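Local coordinates for protein NEQ263 (Nanoarchaeum equitans Kin4-M, PDB 5BN4) that probably forms the B-type, regulatory subunit of an archaeal A-type ATP synthase, binding nucleotide where it meets the alpha chain, at residues Lys105-Ile110 / Ser325-Asn330; Asp227-Ala232 / Pro278-Pro283; Glu377-Glu382 / Asp402-Gln407. All blocks are in the same frame, centred on the assembly; numbering follows the deposited sequence.

Interaction 1: residues Lys105-Ile110 / Ser325-Asn330. With ANP (phosphoaminophosphonic acid-adenylate ester), chain C.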
loop_
_atom_site.group_PDB
_atom_site.type_symbol
_atom_site.label_atom_id
_atom_site.label_comp_id
_atom_site.label_asym_id
_atom_site.label_seq_id
_atom_site.Cartn_x
_atom_site.Cartn_y
_atom_site.Cartn_z
ATOM N N LYS B 105 -28.469 16.393 28.349
ATOM C CA LYS B 105 -28.859 15.308 29.236
ATOM C C LYS B 105 -28.529 13.999 28.531
ATOM O O LYS B 105 -28.833 13.830 27.350
ATOM C CB LYS B 105 -30.351 15.371 29.571
ATOM C CG LYS B 105 -30.819 14.232 30.470
ATOM C CD LYS B 105 -32.338 14.161 30.554
ATOM C CE LYS B 105 -32.789 12.921 31.316
ATOM N NZ LYS B 105 -34.271 12.746 31.285
ATOM N N VAL B 106 -27.896 13.078 29.247
ATOM C CA VAL B 106 -27.501 11.808 28.648
ATOM C C VAL B 106 -28.713 10.898 28.476
ATOM O O VAL B 106 -29.435 10.635 29.439
ATOM C CB VAL B 106 -26.426 11.092 29.489
ATOM C CG1 VAL B 106 -25.957 9.822 28.789
ATOM C CG2 VAL B 106 -25.252 12.023 29.748
ATOM N N PRO B 107 -28.946 10.430 27.238
ATOM C CA PRO B 107 -30.031 9.510 26.875
ATOM C C PRO B 107 -30.138 8.316 27.821
ATOM O O PRO B 107 -29.142 7.645 28.089
ATOM C CB PRO B 107 -29.621 9.040 25.480
ATOM C CG PRO B 107 -28.901 10.209 24.908
ATOM C CD PRO B 107 -28.157 10.837 26.060
ATOM N N ASN B 108 -31.345 8.061 28.319
ATOM C CA ASN B 108 -31.569 6.984 29.276
ATOM C C ASN B 108 -32.886 6.252 29.032
ATOM O O ASN B 108 -33.242 5.335 29.773
ATOM C CB ASN B 108 -31.537 7.530 30.704
ATOM C CG ASN B 108 -32.649 8.521 30.973
ATOM O OD1 ASN B 108 -33.150 9.173 30.056
ATOM N ND2 ASN B 108 -33.045 8.641 32.234
ATOM N N GLU B 109 -33.605 6.663 27.994
ATOM C CA GLU B 109 -34.893 6.060 27.667
ATOM C C GLU B 109 -34.818 5.281 26.359
ATOM O O GLU B 109 -34.461 5.831 25.319
ATOM C CB GLU B 109 -35.981 7.134 27.581
ATOM C CG GLU B 109 -37.344 6.618 27.140
ATOM C CD GLU B 109 -38.385 7.719 27.054
ATOM O OE1 GLU B 109 -38.121 8.830 27.561
ATOM O OE2 GLU B 109 -39.467 7.477 26.476
ATOM N N ILE B 110 -35.166 3.999 26.422
ATOM C CA ILE B 110 -35.122 3.123 25.256
ATOM C C ILE B 110 -36.276 3.368 24.284
ATOM O O ILE B 110 -37.441 3.392 24.682
ATOM C CB ILE B 110 -35.141 1.637 25.676
ATOM C CG1 ILE B 110 -33.846 1.269 26.399
ATOM C CG2 ILE B 110 -35.348 0.732 24.466
ATOM C CD1 ILE B 110 -33.726 -0.208 26.715
ATOM N N SER B 325 -24.309 -0.681 20.964
ATOM C CA SER B 325 -25.018 0.516 21.392
ATOM C C SER B 325 -24.364 1.012 22.675
ATOM O O SER B 325 -24.513 0.399 23.732
ATOM C CB SER B 325 -26.499 0.224 21.624
ATOM O OG SER B 325 -27.195 1.401 21.999
ATOM N N ARG B 326 -23.626 2.111 22.574
ATOM C CA ARG B 326 -22.826 2.597 23.694
ATOM C C ARG B 326 -23.678 3.008 24.891
ATOM O O ARG B 326 -23.336 2.712 26.035
ATOM C CB ARG B 326 -21.939 3.765 23.257
ATOM C CG ARG B 326 -20.935 3.415 22.170
ATOM C CD ARG B 326 -20.083 4.619 21.813
ATOM N NE ARG B 326 -19.216 4.368 20.667
ATOM C CZ ARG B 326 -17.937 4.018 20.758
ATOM N NH1 ARG B 326 -17.372 3.877 21.949
ATOM N NH2 ARG B 326 -17.224 3.814 19.659
ATOM N N LEU B 327 -24.791 3.683 24.624
ATOM C CA LEU B 327 -25.623 4.210 25.698
ATOM C C LEU B 327 -26.680 3.207 26.157
ATOM O O LEU B 327 -27.506 3.522 27.012
ATOM C CB LEU B 327 -26.284 5.523 25.270
ATOM C CG LEU B 327 -25.347 6.594 24.700
ATOM C CD1 LEU B 327 -26.090 7.899 24.470
ATOM C CD2 LEU B 327 -24.151 6.809 25.611
ATOM N N ALA B 328 -26.634 2.001 25.595
ATOM C CA ALA B 328 -27.620 0.956 25.882
ATOM C C ALA B 328 -27.814 0.685 27.371
ATOM O O ALA B 328 -28.943 0.559 27.842
ATOM C CB ALA B 328 -27.245 -0.332 25.163
ATOM N N LYS B 329 -26.707 0.601 28.104
ATOM C CA LYS B 329 -26.743 0.297 29.531
ATOM C C LYS B 329 -27.616 1.277 30.323
ATOM O O LYS B 329 -28.218 0.906 31.331
ATOM C CB LYS B 329 -25.320 0.254 30.101
ATOM C CG LYS B 329 -25.241 -0.133 31.574
ATOM C CD LYS B 329 -25.057 1.085 32.471
ATOM C CE LYS B 329 -25.494 0.791 33.896
ATOM N NZ LYS B 329 -24.890 -0.467 34.420
ATOM N N ASN B 330 -27.685 2.521 29.855
ATOM C CA ASN B 330 -28.430 3.570 30.546
ATOM C C ASN B 330 -29.928 3.304 30.676
ATOM O O ASN B 330 -30.552 3.710 31.657
ATOM C CB ASN B 330 -28.218 4.921 29.861
ATOM C CG ASN B 330 -26.769 5.350 29.860
ATOM O OD1 ASN B 330 -25.959 4.841 30.635
ATOM N ND2 ASN B 330 -26.433 6.298 28.991
HETATM P PG ANP C . -14.193 6.296 22.902
HETATM O O1G ANP C . -15.636 6.482 23.469
HETATM O O2G ANP C . -13.268 7.490 23.407
HETATM O O3G ANP C . -14.200 6.323 21.368
HETATM P PB ANP C . -13.841 3.511 22.702
HETATM O O1B ANP C . -12.518 2.693 22.629
HETATM O O2B ANP C . -14.324 3.760 21.250
HETATM N N3B ANP C . -13.532 4.933 23.538
HETATM P PA ANP C . -15.693 3.135 24.750
HETATM O O1A ANP C . -14.645 3.611 25.779
HETATM O O2A ANP C . -16.647 4.336 24.419
HETATM O O3A ANP C . -14.868 2.648 23.454
HETATM O "O5'" ANP C . -16.487 1.895 25.273
HETATM C "C5'" ANP C . -17.097 1.018 24.320
HETATM C "C4'" ANP C . -17.924 -0.019 25.046
HETATM O "O4'" ANP C . -17.131 -0.805 25.860
HETATM C "C3'" ANP C . -18.992 0.656 25.896
HETATM O "O3'" ANP C . -20.228 0.490 25.383
HETATM C "C2'" ANP C . -18.904 0.009 27.224
HETATM O "O2'" ANP C . -20.100 -0.544 27.667
HETATM C "C1'" ANP C . -17.848 -1.054 27.048
HETATM N N9 ANP C . -16.920 -1.156 28.175
HETATM C C8 ANP C . -15.670 -0.667 28.221
HETATM N N7 ANP C . -15.129 -0.943 29.390
HETATM C C5 ANP C . -16.002 -1.613 30.137
HETATM C C6 ANP C . -15.977 -2.149 31.419
HETATM N N6 ANP C . -14.797 -2.013 32.222
HETATM N N1 ANP C . -17.052 -2.794 31.900
HETATM C C2 ANP C . -18.179 -2.937 31.161
HETATM N N3 ANP C . -18.238 -2.427 29.906
HETATM C C4 ANP C . -17.172 -1.766 29.373
#
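With CG of N330 set beside its own backbone N and opposite the carbonyl carbon (chi1 -61°), the carboxamide reaches the loop 105-110 at P107. L327 holds a similar first torsion, which sends its CD1 methyl to the pyrrolidine ring of P107. The one hydrogen bond between the segments runs from N330 ND2 to P107 O at 3.2 Å. The donor arrives nearly along the C=O axis, while the oxygen sits 16° out of the amide plane. CG1 of V106 lies 3.6 Å from the same ND2, its side chain crossing that of N330 at about a right angle. One step aside, CG of P107 meets CD1 of L327 at 3.7 Å. A type I beta turn from S325 to A328 joins this packing to the nucleotide site, since it also carries R326, an ADP-binding residue of this protein. R326 leads away from the loop, and its NH1 donates hydrogen bonds to O3A and O2B of the ATP analogue, the latter at 3.1 Å. G296 accepts from NH2 of R326, and G226, S227 and K229 of the V-type ATP synthase alpha chain grip the same nucleotide. The chemistry is thus divided: one hydrogen bond from an amide and the P107-L327 contact hold the turn and the start of the helix against the loop, while the guanidinium would offset phosphate charge at the subunit interface.

Interaction 2: residues Asp227-Ala232 / Pro278-Pro283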
loop_
_atom_site.group_PDB
_atom_site.type_symbol
_atom_site.label_atom_id
_atom_site.label_comp_id
_atom_site.label_asym_id
_atom_site.label_seq_id
_atom_site.Cartn_x
_atom_site.Cartn_y
_atom_site.Cartn_z
ATOM N N ASP B 227 -26.799 8.509 1.657
ATOM C CA ASP B 227 -25.763 7.617 2.167
ATOM C C ASP B 227 -24.569 8.456 2.602
ATOM O O ASP B 227 -24.123 9.338 1.865
ATOM C CB ASP B 227 -25.345 6.647 1.054
ATOM C CG ASP B 227 -24.433 5.530 1.540
ATOM O OD1 ASP B 227 -23.491 5.804 2.312
ATOM O OD2 ASP B 227 -24.654 4.370 1.132
ATOM N N MET B 228 -24.045 8.178 3.792
ATOM C CA MET B 228 -22.921 8.949 4.317
ATOM C C MET B 228 -21.653 8.766 3.488
ATOM O O MET B 228 -20.766 9.621 3.497
ATOM C CB MET B 228 -22.659 8.613 5.787
ATOM C CG MET B 228 -23.796 9.005 6.720
ATOM S SD MET B 228 -24.432 10.663 6.388
ATOM C CE MET B 228 -22.968 11.666 6.645
ATOM N N THR B 229 -21.575 7.650 2.766
ATOM C CA THR B 229 -20.456 7.398 1.872
ATOM C C THR B 229 -20.557 8.306 0.648
ATOM O O THR B 229 -19.544 8.742 0.100
ATOM C CB THR B 229 -20.400 5.923 1.442
ATOM O OG1 THR B 229 -20.409 5.090 2.609
ATOM C CG2 THR B 229 -19.138 5.645 0.634
ATOM N N ASN B 230 -21.786 8.600 0.235
ATOM C CA ASN B 230 -22.021 9.573 -0.830
ATOM C C ASN B 230 -21.733 10.992 -0.352
ATOM O O ASN B 230 -21.314 11.846 -1.134
ATOM C CB ASN B 230 -23.454 9.480 -1.357
ATOM C CG ASN B 230 -23.736 8.164 -2.055
ATOM O OD1 ASN B 230 -22.832 7.526 -2.596
ATOM N ND2 ASN B 230 -24.999 7.751 -2.047
ATOM N N TYR B 231 -21.966 11.239 0.934
ATOM C CA TYR B 231 -21.648 12.531 1.531
ATOM C C TYR B 231 -20.147 12.791 1.478
ATOM O O TYR B 231 -19.709 13.878 1.101
ATOM C CB TYR B 231 -22.133 12.600 2.983
ATOM C CG TYR B 231 -21.711 13.870 3.688
ATOM C CD1 TYR B 231 -22.464 15.031 3.574
ATOM C CD2 TYR B 231 -20.555 13.914 4.459
ATOM C CE1 TYR B 231 -22.083 16.194 4.209
ATOM C CE2 TYR B 231 -20.164 15.076 5.095
ATOM C CZ TYR B 231 -20.932 16.213 4.964
ATOM O OH TYR B 231 -20.555 17.376 5.595
ATOM N N ALA B 232 -19.366 11.787 1.868
ATOM C CA ALA B 232 -17.912 11.901 1.882
ATOM C C ALA B 232 -17.363 12.143 0.482
ATOM O O ALA B 232 -16.402 12.890 0.303
ATOM C CB ALA B 232 -17.292 10.657 2.484
ATOM N N PRO B 278 -27.470 7.746 11.075
ATOM C CA PRO B 278 -26.718 7.876 9.825
ATOM C C PRO B 278 -26.499 6.508 9.193
ATOM O O PRO B 278 -26.181 5.551 9.897
ATOM C CB PRO B 278 -25.372 8.461 10.277
ATOM C CG PRO B 278 -25.599 8.961 11.676
ATOM C CD PRO B 278 -26.638 8.055 12.247
ATOM N N MET B 279 -26.671 6.420 7.879
ATOM C CA MET B 279 -26.494 5.159 7.173
ATOM C C MET B 279 -25.409 5.276 6.112
ATOM O O MET B 279 -25.326 6.277 5.400
ATOM C CB MET B 279 -27.808 4.722 6.530
ATOM C CG MET B 279 -28.908 4.394 7.521
ATOM S SD MET B 279 -30.428 3.914 6.685
ATOM C CE MET B 279 -31.048 5.503 6.149
ATOM N N LEU B 280 -24.578 4.245 6.008
ATOM C CA LEU B 280 -23.487 4.261 5.044
ATOM C C LEU B 280 -23.175 2.884 4.471
ATOM O O LEU B 280 -23.317 1.865 5.151
ATOM C CB LEU B 280 -22.231 4.877 5.664
ATOM C CG LEU B 280 -21.680 4.221 6.931
ATOM C CD1 LEU B 280 -20.611 3.183 6.609
ATOM C CD2 LEU B 280 -21.135 5.281 7.868
ATOM N N THR B 281 -22.744 2.870 3.215
ATOM C CA THR B 281 -22.287 1.649 2.569
ATOM C C THR B 281 -20.787 1.491 2.787
ATOM O O THR B 281 -20.008 2.375 2.431
ATOM C CB THR B 281 -22.576 1.669 1.054
ATOM O OG1 THR B 281 -23.977 1.872 0.830
ATOM C CG2 THR B 281 -22.147 0.360 0.410
ATOM N N MET B 282 -20.388 0.373 3.388
ATOM C CA MET B 282 -18.975 0.079 3.599
ATOM C C MET B 282 -18.330 -0.357 2.289
ATOM O O MET B 282 -18.620 -1.443 1.786
ATOM C CB MET B 282 -18.806 -1.023 4.645
ATOM C CG MET B 282 -19.306 -0.657 6.027
ATOM S SD MET B 282 -18.984 -1.959 7.232
ATOM C CE MET B 282 -20.014 -3.279 6.602
ATOM N N PRO B 283 -17.443 0.485 1.737
ATOM C CA PRO B 283 -16.824 0.203 0.437
ATOM C C PRO B 283 -16.041 -1.101 0.476
ATOM O O PRO B 283 -15.167 -1.266 1.327
ATOM C CB PRO B 283 -15.872 1.387 0.236
ATOM C CG PRO B 283 -16.389 2.458 1.137
ATOM C CD PRO B 283 -16.930 1.733 2.327
#
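The side chains of D227 and T281 cross at about a right angle, and the carboxylate meets the threonine's backbone N-H as well as its hydroxyl. OD2 of D227 accepts from OG1 of T281 at 2.6 Å, nearly in line with its C-O bond, whereas OD1 turns its syn lone pair to the backbone N of T281 at 3.2 Å. On its anti side, 24° out of the carboxylate plane, OD1 also takes the N-H of T229, which makes D227 the N-cap of the helix that follows. In the sheet of this P-loop NTPase-type nucleotide-binding domain, strand 220-226 runs parallel to 273-281, and the helix after it starts over the latter's C-terminal end, its short axis at 76° to that of the strand. Were D227 replaced by alanine, the first helical turn would probably lose its cap, and the N-H and hydroxyl of T281 their carboxylate partner. T229 points toward the strand and gives its hydroxyl to T281 O at 2.8 Å, tilted 30° from the carbonyl plane. Next to it, M228 N donates to M279 O at 2.8 Å in an almost straight bond. The side chain of M228 crosses P278 obliquely, CG against CB at 3.9 Å, and R396 of the V-type ATP synthase alpha chain packs on D227, T229 and T281.

Interaction 3: residues Glu377-Glu382 / Asp402-Gln407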
loop_
_atom_site.group_PDB
_atom_site.type_symbol
_atom_site.label_atom_id
_atom_site.label_comp_id
_atom_site.label_asym_id
_atom_site.label_seq_id
_atom_site.Cartn_x
_atom_site.Cartn_y
_atom_site.Cartn_z
ATOM N N GLU B 377 -27.284 -21.278 16.165
ATOM C CA GLU B 377 -28.107 -21.529 14.987
ATOM C C GLU B 377 -29.536 -21.046 15.192
ATOM O O GLU B 377 -30.098 -20.360 14.339
ATOM C CB GLU B 377 -28.117 -23.016 14.639
ATOM C CG GLU B 377 -28.945 -23.336 13.407
ATOM C CD GLU B 377 -29.161 -24.822 13.215
ATOM O OE1 GLU B 377 -28.680 -25.608 14.059
ATOM O OE2 GLU B 377 -29.815 -25.202 12.221
ATOM N N LEU B 378 -30.117 -21.415 16.328
ATOM C CA LEU B 378 -31.486 -21.036 16.652
ATOM C C LEU B 378 -31.626 -19.524 16.809
ATOM O O LEU B 378 -32.651 -18.948 16.447
ATOM C CB LEU B 378 -31.948 -21.745 17.925
ATOM C CG LEU B 378 -32.032 -23.272 17.864
ATOM C CD1 LEU B 378 -32.280 -23.846 19.249
ATOM C CD2 LEU B 378 -33.119 -23.712 16.895
ATOM N N VAL B 379 -30.592 -18.890 17.355
ATOM C CA VAL B 379 -30.575 -17.439 17.506
ATOM C C VAL B 379 -30.687 -16.767 16.140
ATOM O O VAL B 379 -31.437 -15.807 15.966
ATOM C CB VAL B 379 -29.295 -16.959 18.230
ATOM C CG1 VAL B 379 -29.039 -15.480 17.971
ATOM C CG2 VAL B 379 -29.402 -17.231 19.723
ATOM N N GLU B 380 -29.951 -17.294 15.169
ATOM C CA GLU B 380 -29.976 -16.752 13.820
ATOM C C GLU B 380 -31.311 -17.019 13.129
ATOM O O GLU B 380 -31.834 -16.156 12.423
ATOM C CB GLU B 380 -28.826 -17.330 12.990
ATOM C CG GLU B 380 -27.444 -16.972 13.516
ATOM C CD GLU B 380 -26.322 -17.620 12.723
ATOM O OE1 GLU B 380 -26.618 -18.441 11.830
ATOM O OE2 GLU B 380 -25.143 -17.309 12.993
ATOM N N LYS B 381 -31.868 -18.207 13.348
ATOM C CA LYS B 381 -33.039 -18.651 12.595
ATOM C C LYS B 381 -34.378 -18.371 13.280
ATOM O O LYS B 381 -35.434 -18.556 12.675
ATOM C CB LYS B 381 -32.920 -20.141 12.252
ATOM C CG LYS B 381 -31.632 -20.496 11.523
ATOM C CD LYS B 381 -31.545 -21.980 11.194
ATOM C CE LYS B 381 -32.466 -22.357 10.045
ATOM N NZ LYS B 381 -32.217 -23.751 9.576
ATOM N N GLU B 382 -34.340 -17.924 14.533
ATOM C CA GLU B 382 -35.573 -17.651 15.271
ATOM C C GLU B 382 -35.570 -16.295 15.982
ATOM O O GLU B 382 -36.591 -15.610 16.025
ATOM C CB GLU B 382 -35.869 -18.770 16.275
ATOM C CG GLU B 382 -36.162 -20.122 15.640
ATOM C CD GLU B 382 -36.532 -21.181 16.662
ATOM O OE1 GLU B 382 -36.870 -20.814 17.807
ATOM O OE2 GLU B 382 -36.483 -22.381 16.319
ATOM N N ASP B 402 -35.436 -17.501 26.075
ATOM C CA ASP B 402 -35.708 -18.569 27.032
ATOM C C ASP B 402 -36.083 -19.863 26.319
ATOM O O ASP B 402 -35.745 -20.955 26.774
ATOM C CB ASP B 402 -36.818 -18.157 28.001
ATOM C CG ASP B 402 -36.383 -17.060 28.951
ATOM O OD1 ASP B 402 -35.174 -16.978 29.248
ATOM O OD2 ASP B 402 -37.250 -16.281 29.402
ATOM N N SER B 403 -36.781 -19.729 25.196
ATOM C CA SER B 403 -37.144 -20.877 24.376
ATOM C C SER B 403 -35.900 -21.509 23.760
ATOM O O SER B 403 -35.693 -22.718 23.859
ATOM C CB SER B 403 -38.123 -20.459 23.276
ATOM O OG SER B 403 -38.388 -21.535 22.393
ATOM N N ILE B 404 -35.073 -20.679 23.131
ATOM C CA ILE B 404 -33.842 -21.139 22.500
ATOM C C ILE B 404 -32.900 -21.775 23.518
ATOM O O ILE B 404 -32.324 -22.834 23.264
ATOM C CB ILE B 404 -33.121 -19.986 21.775
ATOM C CG1 ILE B 404 -33.955 -19.504 20.588
ATOM C CG2 ILE B 404 -31.752 -20.427 21.296
ATOM C CD1 ILE B 404 -33.389 -18.281 19.903
ATOM N N LEU B 405 -32.756 -21.128 24.671
ATOM C CA LEU B 405 -31.940 -21.658 25.759
ATOM C C LEU B 405 -32.419 -23.040 26.184
ATOM O O LEU B 405 -31.614 -23.922 26.481
ATOM C CB LEU B 405 -31.967 -20.711 26.960
ATOM C CG LEU B 405 -31.102 -19.454 26.863
ATOM C CD1 LEU B 405 -31.409 -18.506 28.011
ATOM C CD2 LEU B 405 -29.630 -19.829 26.857
ATOM N N SER B 406 -33.735 -23.223 26.204
ATOM C CA SER B 406 -34.321 -24.502 26.581
ATOM C C SER B 406 -34.036 -25.570 25.530
ATOM O O SER B 406 -33.671 -26.699 25.864
ATOM C CB SER B 406 -35.829 -24.358 26.796
ATOM O OG SER B 406 -36.403 -25.583 27.217
ATOM N N GLN B 407 -34.196 -25.206 24.260
ATOM C CA GLN B 407 -33.976 -26.140 23.159
ATOM C C GLN B 407 -32.511 -26.553 23.052
ATOM O O GLN B 407 -32.198 -27.647 22.586
ATOM C CB GLN B 407 -34.432 -25.527 21.833
ATOM C CG GLN B 407 -35.892 -25.108 21.797
ATOM C CD GLN B 407 -36.303 -24.545 20.448
ATOM O OE1 GLN B 407 -35.945 -25.087 19.401
ATOM N NE2 GLN B 407 -37.054 -23.450 20.467
#
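I404 and L378 meet at the centre of a roughly antiparallel helical hairpin, 377-382 against 402-407, in the C-terminal helical domain. The short axes come within 10.0 Å, their directions 143° apart. CG2 of I404 presses on CB of L378 at 3.6 Å. The other branch of I404, with CG1 opposite its carbonyl carbon and the chain extended beyond it, carries CD1 onto the neighbouring helix backbone, 3.6 Å from the carbonyl O of L378. CG2 of V379 reaches the same CD1 of I404 at 4.1 Å, the two side chains at about a right angle. Beyond this apolar centre, CD1 of L378 continues to CB of Q407 at 3.8 Å, one side chain passing the other at a slant. E382 and Q407 approach from opposite directions, the carboxylate and amide planes 41° apart. No hydrogen bond joins 377-382 to 402-407, so the pairing rests chiefly on apolar contact. Further out, F375 and F383 also lie against I404, while R354 and K312 form salt bridges with E380 on the helix face turned away. What fixes the amide of Q407 is its own helix: NE2 donates to OG of S403 at 3.0 Å, with that oxygen 1° from the amide plane.

Followed from the N terminus, the chain first passes the antiparallel sheet of the N-terminal region, then reaches 105-110, where interaction 1 opens. Its partner, 325-330, comes at the central sheet's last strand, 324-325, so the contact closes a loop of 214 intervening residues and ties the loop ahead of helix 116-119 to the start of the C-terminal helices. Interaction 2 falls wholly within that loop, closing a much shorter one of 45 residues between helix 228-241 and strand 273-281. Interaction 3 follows in series, joining helices 369-384 and 394-407 near the C terminus. None touches another: the centres of interactions 1 and 2 lie about 25 Å apart, those of 2 and 3 about 34 Å.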